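Local coordinates for protein malonate decarboxylase subunit alpha (Acinetobacter baumannii ATCC 17978, PDB 6MPR) that probably acts as the acyl-carrier-protein transferase of malonate decarboxylase, exchanging acetyl for malonyl on the carrier protein during malonate breakdown, at residues 67-72 with 233-238; 321-326 with 344-349. All blocks are in the same frame, centred on the assembly; numbering follows the deposited sequence.

Contact 1 and contact 2 lie next to each other, with centres about 11 Å apart, and segment 321-326 of contact 2 joins them. The Gln69 amide of contact 1 reaches Thr323 of contact 2, with Gln69 NE2 probably hydrogen-bonded to Thr323 O at 2.7 Å. Glu324 ties the other half of contact 1, as Glu324 OE2 lies 2.5 Å from Thr236 OG1, also a probable hydrogen bond. Glu179 serves both contacts: its carboxylate receives backbone N-H groups of segment 67-72, and its own N bonds Ser348 OG. Together the four segments pack loops at the junction of the two large sheets of the chain.

Contact 1: 67-72 with 233-238; sequences NNQKQA and PLFTRD
Gln69 and Leu234 make the nearest backbone approach, with their CA atoms 7.2 Å apart. Neither segment is a regular helix or strand, and no direct hydrogen bond crosses between them. The segments meet through side chains and one bridging water. The Gln69 amide lies obliquely against one end of the Phe235 ring, with Gln69 CD 3.5 Å from Phe235 CE1. The amide and ring planes are 57° apart, so this is not a parallel stack. Gln69 CG lies beside the backbone N (chi1 -57°), anti to the carbonyl carbon, and the chain then runs extended toward the ring. The water O accepts from Gln69 NE2 (2.9 Å) and from Leu234 N (3.0 Å), and it sits in the plane of the Phe235 ring at its edge. NE2 also bonds Thr323 O, its strongest partner, and OE1 takes Arg350 NH2. These bonds fix the rotation of the amide. Asn68 ND2 comes to the edge of the same ring, 3.4 Å from Phe235 CE1. Leu234 CD1 packs on the Asn68 backbone, 3.3 Å from Asn68 O. Both approaches are doubtful in detail, because Asn68 is modelled in two conformers. Behind the interface Gln71 NE2 bonds both Asn67 O (2.8 Å) and Gln69 O (3.0 Å), closing the loop on itself. Segment 67-72 follows strand 61-64, an inner strand of the parallel sheet. Segment 233-238 follows strand 221-224 of that sheet and leads to helix 244-261 and the mixed sheet. The arrangement is a loop-to-loop contact at the strand ends of an alpha/beta fold, where the linker between two sheets packs on a loop of the first.

Contact 2: 321-326 with 344-349; sequences FGTELG and GALRSN
This is a buried packing contact between two loops, with Gly322 against Ser348 at its centre. Segment 321-326 leaves strand 317-319, outermost in the mixed sheet within this chain, and segment 344-349 leads into helix 350-359. Their touching parts run in nearly opposite directions, 150° apart. The CA atoms of Gly322 and Ser348 are 4.8 Å apart, yet no hydrogen bond crosses between the segments. Ser348 CB sits 3.4 Å from Gly322 CA, so the methylene packs on bare backbone. The hydroxyl stands between the backbone N and the carbonyl carbon (chi1 52°), where it meets Pro176 O and Glu179 N and is held by both. Farther along, Leu346 turns one methyl toward the next peptide: Leu346 CD2 lies 3.8 Å from Gly322 O. The same Leu346 CD2 is 3.8 Å from Thr323 CA, and the two side chains cross at a slant. The Phe321 side chain starts away from the second loop, and its ring packs on Arg350, Cys353 and Gln354 of helix 350-359. Asn349 OD1 caps Met352 N at the start of that helix, while its ND2 bonds Glu186 of the second subunit. Arg347 pairs with the same Glu186 and with Asp213 of its own chain. Such a helix start, N-capped by Asn349, here packs on the loop after strand 317-319 of an alpha/beta fold and is tied into the dimer interface.

Contact 1: 67-72 with 233-238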
ATOM      1  N   ASN A  67     -11.741 -14.178  -1.273  1.00 11.19           N
ATOM      2  CA  ASN A  67     -11.832 -12.751  -1.561  0.52  9.95           C
ATOM      3  C   ASN A  67     -13.022 -12.173  -0.810  1.00  9.36           C
ATOM      4  O   ASN A  67     -13.885 -12.903  -0.316  1.00 14.24           O
ATOM      5  CB  ASN A  67     -12.047 -12.461  -3.053  0.52 11.86           C
ATOM      6  CG  ASN A  67     -10.972 -13.022  -3.953  0.52  9.55           C
ATOM      7  OD1 ASN A  67      -9.897 -12.439  -4.095  0.52 18.13           O
ATOM      8  ND2 ASN A  67     -11.287 -14.116  -4.634  0.52  7.38           N
ATOM      9  N   ASN A  68     -13.113 -10.847  -0.767  1.00  9.38           N
ATOM     10  CA  ASN A  68     -14.286 -10.265  -0.131  0.52 12.80           C
ATOM     11  C   ASN A  68     -15.566 -10.671  -0.853  1.00 16.20           C
ATOM     12  O   ASN A  68     -16.591 -10.926  -0.203  1.00 14.40           O
ATOM     13  CB  ASN A  68     -14.192  -8.748  -0.054  0.52 15.41           C
ATOM     14  CG  ASN A  68     -15.380  -8.141   0.695  0.52 18.52           C
ATOM     15  OD1 ASN A  68     -15.406  -8.118   1.931  0.52 24.40           O
ATOM     16  ND2 ASN A  68     -16.381  -7.686  -0.048  0.52 15.01           N
ATOM     17  N   GLN A  69     -15.532 -10.765  -2.185  1.00 10.92           N
ATOM     18  CA  GLN A  69     -16.709 -11.131  -2.968  1.00 10.42           C
ATOM     19  C   GLN A  69     -16.535 -12.495  -3.630  1.00  9.76           C
ATOM     20  O   GLN A  69     -17.212 -13.454  -3.252  1.00 12.52           O
ATOM     21  CB  GLN A  69     -16.995 -10.037  -4.003  1.00 11.72           C
ATOM     22  CG  GLN A  69     -17.199  -8.653  -3.390  1.00 12.08           C
ATOM     23  CD  GLN A  69     -16.901  -7.540  -4.380  1.00 13.18           C
ATOM     24  OE1 GLN A  69     -15.803  -6.977  -4.379  1.00 13.43           O
ATOM     25  NE2 GLN A  69     -17.868  -7.215  -5.220  1.00 13.55           N
ATOM     26  N   LYS A  70     -15.637 -12.616  -4.609  1.00 14.33           N
ATOM     27  CA  LYS A  70     -15.438 -13.879  -5.323  1.00 10.43           C
ATOM     28  C   LYS A  70     -14.927 -14.969  -4.389  1.00 13.12           C
ATOM     29  O   LYS A  70     -13.966 -14.752  -3.650  1.00 10.18           O
ATOM     30  CB  LYS A  70     -14.437 -13.662  -6.465  1.00 11.32           C
ATOM     31  CG  LYS A  70     -13.901 -14.935  -7.094  1.00 13.53           C
ATOM     32  CD  LYS A  70     -13.006 -14.592  -8.282  1.00 12.42           C
ATOM     33  CE  LYS A  70     -11.654 -14.071  -7.841  1.00 11.55           C
ATOM     34  NZ  LYS A  70     -10.789 -13.646  -9.000  1.00 12.07           N
ATOM     35  N   GLN A  71     -15.559 -16.148  -4.439  1.00 11.59           N
ATOM     36  CA  GLN A  71     -15.157 -17.306  -3.642  1.00  8.07           C
ATOM     37  C   GLN A  71     -14.787 -18.455  -4.566  1.00 10.60           C
ATOM     38  O   GLN A  71     -15.578 -18.841  -5.440  1.00 11.39           O
ATOM     39  CB  GLN A  71     -16.260 -17.801  -2.684  1.00 11.99           C
ATOM     40  CG  GLN A  71     -16.912 -16.721  -1.812  1.00  9.39           C
ATOM     41  CD  GLN A  71     -15.905 -16.064  -0.893  1.00 18.88           C
ATOM     42  OE1 GLN A  71     -15.076 -16.749  -0.267  1.00 11.52           O
ATOM     43  NE2 GLN A  71     -15.949 -14.736  -0.817  1.00 12.22           N
ATOM     44  N   ALA A  72     -13.602 -19.019  -4.351  1.00  8.07           N
ATOM     45  CA  ALA A  72     -13.224 -20.254  -5.031  1.00 10.15           C
ATOM     46  C   ALA A  72     -13.918 -21.416  -4.315  1.00 12.16           C
ATOM     47  O   ALA A  72     -13.305 -22.247  -3.639  1.00  9.96           O
ATOM     48  CB  ALA A  72     -11.712 -20.410  -5.035  1.00 11.21           C
ATOM     49  N   PRO A 233     -24.191 -10.210  -4.053  1.00 15.78           N
ATOM     50  CA  PRO A 233     -24.190  -8.751  -4.194  1.00 14.67           C
ATOM     51  C   PRO A 233     -23.989  -8.072  -2.855  1.00 14.77           C
ATOM     52  O   PRO A 233     -24.958  -7.800  -2.137  1.00 29.50           O
ATOM     53  CB  PRO A 233     -25.583  -8.448  -4.773  1.00 10.72           C
ATOM     54  CG  PRO A 233     -26.440  -9.559  -4.266  1.00 23.01           C
ATOM     55  CD  PRO A 233     -25.543 -10.780  -4.197  1.00 20.74           C
ATOM     56  N   LEU A 234     -22.744  -7.774  -2.511  1.00 11.99           N
ATOM     57  CA  LEU A 234     -22.423  -7.199  -1.215  1.00 12.46           C
ATOM     58  C   LEU A 234     -22.300  -5.680  -1.240  1.00 15.64           C
ATOM     59  O   LEU A 234     -22.117  -5.076  -0.175  1.00 16.59           O
ATOM     60  CB  LEU A 234     -21.120  -7.809  -0.692  1.00 17.17           C
ATOM     61  CG  LEU A 234     -21.136  -9.334  -0.529  1.00 20.07           C
ATOM     62  CD1 LEU A 234     -19.747  -9.831  -0.151  1.00 22.59           C
ATOM     63  CD2 LEU A 234     -22.173  -9.765   0.512  1.00 21.81           C
ATOM     64  N   PHE A 235     -22.405  -5.043  -2.414  1.00 13.25           N
ATOM     65  CA  PHE A 235     -22.169  -3.608  -2.539  1.00 14.85           C
ATOM     66  C   PHE A 235     -23.387  -2.894  -3.105  1.00 14.35           C
ATOM     67  O   PHE A 235     -23.278  -1.834  -3.730  1.00 15.25           O
ATOM     68  CB  PHE A 235     -20.901  -3.349  -3.358  1.00 13.43           C
ATOM     69  CG  PHE A 235     -19.662  -3.737  -2.606  1.00 15.70           C
ATOM     70  CD1 PHE A 235     -19.210  -5.044  -2.623  1.00 11.57           C
ATOM     71  CD2 PHE A 235     -19.026  -2.822  -1.782  1.00 17.57           C
ATOM     72  CE1 PHE A 235     -18.101  -5.408  -1.889  1.00 14.13           C
ATOM     73  CE2 PHE A 235     -17.925  -3.187  -1.033  1.00 22.95           C
ATOM     74  CZ  PHE A 235     -17.463  -4.485  -1.090  1.00 19.44           C
ATOM     75  N   THR A 236     -24.560  -3.465  -2.841  1.00 14.67           N
ATOM     76  CA  THR A 236     -25.838  -2.917  -3.262  1.00 12.13           C
ATOM     77  C   THR A 236     -26.679  -2.645  -2.026  1.00 14.85           C
ATOM     78  O   THR A 236     -26.852  -3.530  -1.177  1.00 16.06           O
ATOM     79  CB  THR A 236     -26.560  -3.886  -4.211  1.00 10.80           C
ATOM     80  OG1 THR A 236     -25.705  -4.176  -5.323  1.00 16.14           O
ATOM     81  CG2 THR A 236     -27.871  -3.287  -4.711  1.00 13.15           C
ATOM     82  N   ARG A 237     -27.160  -1.414  -1.896  1.00 15.18           N
ATOM     83  CA  ARG A 237     -28.136  -1.076  -0.872  1.00 18.30           C
ATOM     84  C   ARG A 237     -29.431  -0.677  -1.559  1.00 21.25           C
ATOM     85  O   ARG A 237     -29.425   0.175  -2.453  1.00 21.39           O
ATOM     86  CB  ARG A 237     -27.628   0.046   0.037  1.00 17.10           C
ATOM     87  CG  ARG A 237     -26.495  -0.398   0.969  1.00 20.73           C
ATOM     88  CD  ARG A 237     -26.988  -1.440   1.980  1.00 22.26           C
ATOM     89  NE  ARG A 237     -25.907  -1.951   2.824  1.00 23.03           N
ATOM     90  CZ  ARG A 237     -25.119  -2.964   2.481  1.00 21.47           C
ATOM     91  NH1 ARG A 237     -25.299  -3.565   1.311  1.00 17.74           N
ATOM     92  NH2 ARG A 237     -24.159  -3.381   3.305  1.00 23.83           N
ATOM     93  N   ASP A 238     -30.523  -1.313  -1.168  1.00 15.83           N
ATOM     94  CA  ASP A 238     -31.833  -1.017  -1.751  1.00 17.76           C
ATOM     95  C   ASP A 238     -32.302   0.363  -1.310  1.00 17.90           C
ATOM     96  O   ASP A 238     -32.580   0.558  -0.120  1.00 14.66           O
ATOM     97  CB  ASP A 238     -32.846  -2.071  -1.312  1.00 19.27           C
ATOM     98  CG  ASP A 238     -34.168  -1.975  -2.065  1.00 28.63           C
ATOM     99  OD1 ASP A 238     -34.565  -0.869  -2.491  1.00 23.05           O
ATOM    100  OD2 ASP A 238     -34.820  -3.019  -2.229  1.00 29.87           O
TER
HETATM  101  O   HOH W   1     -20.545  -8.136  -4.551  1.00 22.84           O

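Contact 2: 321-326 with 344-349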
ATOM      1  N   PHE A 321     -12.415  -2.055  -6.138  1.00  6.79           N
ATOM      2  CA  PHE A 321     -11.852  -3.218  -5.459  1.00 12.08           C
ATOM      3  C   PHE A 321     -12.333  -4.525  -6.081  1.00  9.81           C
ATOM      4  O   PHE A 321     -11.609  -5.527  -6.053  1.00 10.57           O
ATOM      5  CB  PHE A 321     -12.247  -3.217  -3.982  1.00 12.47           C
ATOM      6  CG  PHE A 321     -12.111  -1.891  -3.293  1.00 12.30           C
ATOM      7  CD1 PHE A 321     -10.900  -1.499  -2.745  1.00  9.88           C
ATOM      8  CD2 PHE A 321     -13.203  -1.051  -3.176  1.00 11.06           C
ATOM      9  CE1 PHE A 321     -10.784  -0.290  -2.078  1.00  8.81           C
ATOM     10  CE2 PHE A 321     -13.100   0.166  -2.515  1.00 11.62           C
ATOM     11  CZ  PHE A 321     -11.891   0.557  -1.976  1.00  9.69           C
ATOM     12  N   GLY A 322     -13.545  -4.523  -6.630  1.00  9.44           N
ATOM     13  CA  GLY A 322     -14.216  -5.679  -7.188  1.00  8.59           C
ATOM     14  C   GLY A 322     -15.361  -5.213  -8.061  1.00 13.90           C
ATOM     15  O   GLY A 322     -15.540  -4.017  -8.291  1.00 13.14           O
ATOM     16  N   THR A 323     -16.148  -6.171  -8.533  1.00 12.48           N
ATOM     17  CA  THR A 323     -17.321  -5.884  -9.348  1.00 16.84           C
ATOM     18  C   THR A 323     -18.520  -5.569  -8.454  1.00  9.83           C
ATOM     19  O   THR A 323     -18.418  -5.486  -7.226  1.00 10.84           O
ATOM     20  CB  THR A 323     -17.643  -7.078 -10.252  1.00 19.27           C
ATOM     21  OG1 THR A 323     -18.533  -6.661 -11.283  1.00 20.07           O
ATOM     22  CG2 THR A 323     -18.325  -8.209  -9.450  1.00 17.11           C
ATOM     23  N   GLU A 324     -19.682  -5.372  -9.072  1.00 10.32           N
ATOM     24  CA  GLU A 324     -20.941  -5.607  -8.370  1.00 13.70           C
ATOM     25  C   GLU A 324     -21.881  -6.324  -9.323  1.00 12.79           C
ATOM     26  O   GLU A 324     -21.940  -5.990 -10.510  1.00 12.22           O
ATOM     27  CB  GLU A 324     -21.609  -4.330  -7.827  1.00 10.30           C
ATOM     28  CG  GLU A 324     -22.984  -4.577  -7.179  1.00 12.80           C
ATOM     29  CD  GLU A 324     -22.947  -5.582  -5.999  1.00 22.40           C
ATOM     30  OE1 GLU A 324     -22.353  -6.675  -6.097  1.00 25.61           O
ATOM     31  OE2 GLU A 324     -23.543  -5.281  -4.958  1.00 20.10           O
ATOM     32  N   LEU A 325     -22.575  -7.339  -8.809  1.00 10.64           N
ATOM     33  CA  LEU A 325     -23.443  -8.147  -9.655  1.00 10.96           C
ATOM     34  C   LEU A 325     -24.546  -7.294 -10.271  1.00 11.14           C
ATOM     35  O   LEU A 325     -25.160  -6.453  -9.604  1.00 14.66           O
ATOM     36  CB  LEU A 325     -24.060  -9.291  -8.850  1.00 15.27           C
ATOM     37  CG  LEU A 325     -23.102 -10.316  -8.252  1.00 19.79           C
ATOM     38  CD1 LEU A 325     -23.935 -11.439  -7.679  1.00 19.23           C
ATOM     39  CD2 LEU A 325     -22.116 -10.832  -9.307  1.00 26.58           C
ATOM     40  N   GLY A 326     -24.799  -7.525 -11.558  1.00 11.54           N
ATOM     41  CA  GLY A 326     -25.768  -6.737 -12.293  1.00 13.22           C
ATOM     42  C   GLY A 326     -25.258  -5.426 -12.849  1.00 14.07           C
ATOM     43  O   GLY A 326     -25.973  -4.790 -13.629  1.00 15.09           O
ATOM     44  N   GLY A 344     -13.213  -4.521 -23.074  1.00 15.71           N
ATOM     45  CA  GLY A 344     -14.443  -3.863 -22.671  1.00 11.55           C
ATOM     46  C   GLY A 344     -14.802  -4.005 -21.201  1.00 15.95           C
ATOM     47  O   GLY A 344     -15.516  -3.145 -20.666  1.00 15.85           O
ATOM     48  N   ALA A 345     -14.326  -5.040 -20.513  1.00 13.15           N
ATOM     49  CA  ALA A 345     -14.811  -5.352 -19.170  1.00 11.96           C
ATOM     50  C   ALA A 345     -13.971  -4.693 -18.066  1.00 10.69           C
ATOM     51  O   ALA A 345     -12.760  -4.484 -18.208  1.00 13.29           O
ATOM     52  CB  ALA A 345     -14.832  -6.867 -18.954  1.00 15.69           C
ATOM     53  N   LEU A 346     -14.643  -4.389 -16.948  1.00 11.07           N
ATOM     54  CA  LEU A 346     -13.997  -3.875 -15.745  1.00  8.66           C
ATOM     55  C   LEU A 346     -12.751  -4.676 -15.377  1.00 10.13           C
ATOM     56  O   LEU A 346     -12.722  -5.902 -15.510  1.00 14.27           O
ATOM     57  CB  LEU A 346     -14.989  -3.927 -14.575  1.00 11.62           C
ATOM     58  CG  LEU A 346     -14.526  -3.531 -13.163  1.00 13.82           C
ATOM     59  CD1 LEU A 346     -14.166  -2.042 -13.094  1.00 13.82           C
ATOM     60  CD2 LEU A 346     -15.576  -3.894 -12.082  1.00 13.33           C
ATOM     61  N   ARG A 347     -11.727  -3.971 -14.884  1.00  9.26           N
ATOM     62  CA  ARG A 347     -10.572  -4.578 -14.213  1.00 11.09           C
ATOM     63  C   ARG A 347     -10.543  -4.020 -12.793  1.00 12.17           C
ATOM     64  O   ARG A 347     -10.099  -2.888 -12.567  1.00 14.51           O
ATOM     65  CB  ARG A 347      -9.268  -4.285 -14.965  1.00 11.42           C
ATOM     66  CG  ARG A 347      -7.979  -4.436 -14.181  1.00 20.45           C
ATOM     67  CD  ARG A 347      -7.308  -5.818 -14.308  1.00 14.95           C
ATOM     68  NE  ARG A 347      -6.024  -5.808 -13.595  1.00 15.35           N
ATOM     69  CZ  ARG A 347      -5.198  -6.846 -13.460  1.00 15.31           C
ATOM     70  NH1 ARG A 347      -5.489  -8.034 -14.000  1.00 12.12           N
ATOM     71  NH2 ARG A 347      -4.071  -6.691 -12.775  1.00 14.47           N
ATOM     72  N   SER A 348     -11.071  -4.787 -11.845  1.00 12.58           N
ATOM     73  CA  SER A 348     -10.877  -4.436 -10.452  1.00  9.85           C
ATOM     74  C   SER A 348      -9.478  -4.851 -10.018  1.00  9.62           C
ATOM     75  O   SER A 348      -8.791  -5.630 -10.684  1.00  9.94           O
ATOM     76  CB  SER A 348     -11.910  -5.123  -9.574  1.00 12.01           C
ATOM     77  OG  SER A 348     -11.919  -6.508  -9.834  1.00 12.23           O
ATOM     78  N   ASN A 349      -9.051  -4.300  -8.889  1.00  9.93           N
ATOM     79  CA  ASN A 349      -7.747  -4.645  -8.348  1.00  8.98           C
ATOM     80  C   ASN A 349      -7.785  -4.202  -6.887  1.00 10.54           C
ATOM     81  O   ASN A 349      -7.586  -3.022  -6.606  1.00  8.67           O
ATOM     82  CB  ASN A 349      -6.643  -3.952  -9.139  1.00  8.95           C
ATOM     83  CG  ASN A 349      -5.249  -4.339  -8.689  1.00 10.54           C
ATOM     84  OD1 ASN A 349      -5.013  -4.608  -7.509  1.00 11.03           O
ATOM     85  ND2 ASN A 349      -4.304  -4.348  -9.637  1.00  9.14           N
TER